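Local coordinates for extracellular solute-binding protein family 1 (Pseudothermotoga lettingae, PDB 5CI5) that binds alpha-D-tagatose and probably delivers it, as the extracellular solute-binding component, to an ABC sugar transporter, at residues Gly204-Leu207 with Leu208-Tyr212. Residues are numbered along the deposited sequence; the frame is centred on the assembly and turned at random.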
ATOM      1  N   GLY A 204     -18.461  -1.238  -8.203  1.00  9.70           N
ATOM      2  CA  GLY A 204     -18.488  -0.819  -9.602  1.00 11.55           C
ATOM      3  C   GLY A 204     -18.337   0.676  -9.837  1.00 10.24           C
ATOM      4  O   GLY A 204     -18.604   1.158 -10.946  1.00 12.28           O
ATOM      5  N   GLY A 205     -17.930   1.415  -8.805  1.00  7.88           N
ATOM      6  CA  GLY A 205     -17.638   2.831  -8.919  1.00  9.18           C
ATOM      7  C   GLY A 205     -16.188   3.103  -9.282  1.00 12.65           C
ATOM      8  O   GLY A 205     -15.417   2.178  -9.545  1.00 10.97           O
ATOM      9  N   LYS A 206     -15.830   4.383  -9.288  1.00 11.24           N
ATOM     10  CA  LYS A 206     -14.491   4.834  -9.648  1.00 12.18           C
ATOM     11  C   LYS A 206     -14.199   6.079  -8.843  1.00 10.27           C
ATOM     12  O   LYS A 206     -15.133   6.794  -8.438  1.00 10.28           O
ATOM     13  CB  LYS A 206     -14.379   5.173 -11.136  1.00 20.16           C
ATOM     14  CG  LYS A 206     -14.770   4.078 -12.101  1.00 37.95           C
ATOM     15  CD  LYS A 206     -14.703   4.572 -13.567  1.00 40.95           C
ATOM     16  CE  LYS A 206     -15.309   5.970 -13.746  1.00 51.42           C
ATOM     17  NZ  LYS A 206     -15.513   6.349 -15.176  1.00 56.43           N
ATOM     18  N   LEU A 207     -12.916   6.368  -8.620  1.00  9.77           N
ATOM     19  CA  LEU A 207     -12.541   7.526  -7.811  1.00  8.73           C
ATOM     20  C   LEU A 207     -12.692   8.835  -8.594  1.00 11.54           C
ATOM     21  O   LEU A 207     -13.478   9.720  -8.215  1.00  9.14           O
ATOM     22  CB  LEU A 207     -11.105   7.364  -7.299  1.00  8.68           C
ATOM     23  CG  LEU A 207     -10.660   8.445  -6.295  1.00  8.61           C
ATOM     24  CD1 LEU A 207     -11.337   8.305  -4.953  1.00 11.25           C
ATOM     25  CD2 LEU A 207      -9.157   8.406  -6.134  1.00 10.61           C
ATOM     26  N   LEU A 208     -11.932   8.955  -9.678  1.00 11.36           N
ATOM     27  CA  LEU A 208     -12.075  10.062 -10.621  1.00  9.82           C
ATOM     28  C   LEU A 208     -12.546   9.578 -11.970  1.00 14.57           C
ATOM     29  O   LEU A 208     -12.500   8.376 -12.279  1.00 13.27           O
ATOM     30  CB  LEU A 208     -10.735  10.787 -10.789  1.00  9.80           C
ATOM     31  CG  LEU A 208      -9.951  11.255  -9.559  1.00  8.57           C
ATOM     32  CD1 LEU A 208      -8.691  12.036 -10.022  1.00 12.82           C
ATOM     33  CD2 LEU A 208     -10.807  12.119  -8.644  1.00 12.45           C
ATOM     34  N   THR A 209     -12.998  10.524 -12.792  1.00 14.04           N
ATOM     35  CA  THR A 209     -13.280  10.218 -14.178  1.00 12.53           C
ATOM     36  C   THR A 209     -11.987   9.770 -14.874  1.00 14.99           C
ATOM     37  O   THR A 209     -10.886  10.008 -14.382  1.00 15.60           O
ATOM     38  CB  THR A 209     -13.908  11.440 -14.900  1.00 19.02           C
ATOM     39  OG1 THR A 209     -13.036  12.577 -14.829  1.00 16.34           O
ATOM     40  CG2 THR A 209     -15.243  11.799 -14.241  1.00 20.46           C
ATOM     41  N   ASP A 210     -12.137   9.081 -16.002  1.00 17.96           N
ATOM     42  CA  ASP A 210     -10.999   8.488 -16.687  1.00 21.32           C
ATOM     43  C   ASP A 210      -9.934   9.497 -17.083  1.00 21.83           C
ATOM     44  O   ASP A 210      -8.753   9.142 -17.119  1.00 23.66           O
ATOM     45  CB  ASP A 210     -11.473   7.734 -17.928  1.00 23.21           C
ATOM     46  CG  ASP A 210     -12.225   6.466 -17.584  1.00 39.70           C
ATOM     47  OD1 ASP A 210     -12.203   6.059 -16.400  1.00 38.52           O
ATOM     48  OD2 ASP A 210     -12.835   5.874 -18.498  1.00 45.89           O
ATOM     49  N   ASP A 211     -10.331  10.740 -17.361  1.00 19.19           N
ATOM     50  CA  ASP A 211      -9.375  11.774 -17.735  1.00 21.57           C
ATOM     51  C   ASP A 211      -8.897  12.595 -16.521  1.00 26.28           C
ATOM     52  O   ASP A 211      -8.251  13.633 -16.689  1.00 19.98           O
ATOM     53  CB  ASP A 211      -9.968  12.713 -18.816  1.00 22.66           C
ATOM     54  CG  ASP A 211     -11.117  13.597 -18.309  1.00 30.27           C
ATOM     55  OD1 ASP A 211     -11.474  13.574 -17.111  1.00 21.92           O
ATOM     56  OD2 ASP A 211     -11.675  14.351 -19.133  1.00 35.19           O
ATOM     57  N   TYR A 212      -9.220  12.122 -15.310  1.00 18.84           N
ATOM     58  CA  TYR A 212      -8.804  12.766 -14.047  1.00 18.12           C
ATOM     59  C   TYR A 212      -9.325  14.167 -13.794  1.00 17.66           C
ATOM     60  O   TYR A 212      -8.827  14.846 -12.900  1.00 26.03           O
ATOM     61  CB  TYR A 212      -7.290  12.873 -13.950  1.00 25.19           C
ATOM     62  CG  TYR A 212      -6.560  11.644 -14.320  1.00 22.01           C
ATOM     63  CD1 TYR A 212      -6.873  10.422 -13.744  1.00 21.58           C
ATOM     64  CD2 TYR A 212      -5.529  11.696 -15.251  1.00 26.22           C
ATOM     65  CE1 TYR A 212      -6.193   9.284 -14.083  1.00 28.29           C
ATOM     66  CE2 TYR A 212      -4.843  10.558 -15.596  1.00 31.82           C
ATOM     67  CZ  TYR A 212      -5.181   9.357 -15.007  1.00 26.16           C
ATOM     68  OH  TYR A 212      -4.496   8.223 -15.361  1.00 32.51           O
TER
HETATM   69  O   HOH W   1     -15.103   8.687 -16.699  1.00 29.08           O
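The K206 side chain lies over the carbonyl oxygen of L208 and runs on to D210; the two side chains cross at about a right angle. CB of K206 is 3.9 Å from O of L208, and CE comes back to the same oxygen. The chain bends at chi3 (-44°), which folds the ammonium back along the following residues. NZ of K206 then stands 3.5 Å from OD1 of D210, a long salt bridge. A water accepts a hydrogen bond from NZ of K206 at 2.8 Å and another from the backbone N of D210 at 3.1 Å. The lysine thus meets D210 twice, directly at the carboxylate and through water at the main chain. Cut back to an alanine, this position would probably leave the D210 carboxylate without the lysine charge and the water without one of its two donors.

D210 sits in a type I beta turn, T209 to Y212, closed by N of Y212 on O of T209 at 2.8 Å. OG1 of T209 also gives a hydrogen bond to OD1 of D211 at 2.9 Å, nearly along the C-O axis.

L207 and L208 are buried neighbours, with CG of L207 4.4 Å from CD2 of L208. Both touch P371 and helix 376-391, and L208 also reaches V408 and L412 of helix 397-413. The loop follows helix 190-202, which ends in a Schellman motif at G204. The contact therefore has an apolar side packed on the C-terminal helices and a charged, hydrated side, where a long ion pair at the surface, with D210 exposed, is likely to add only modest stability.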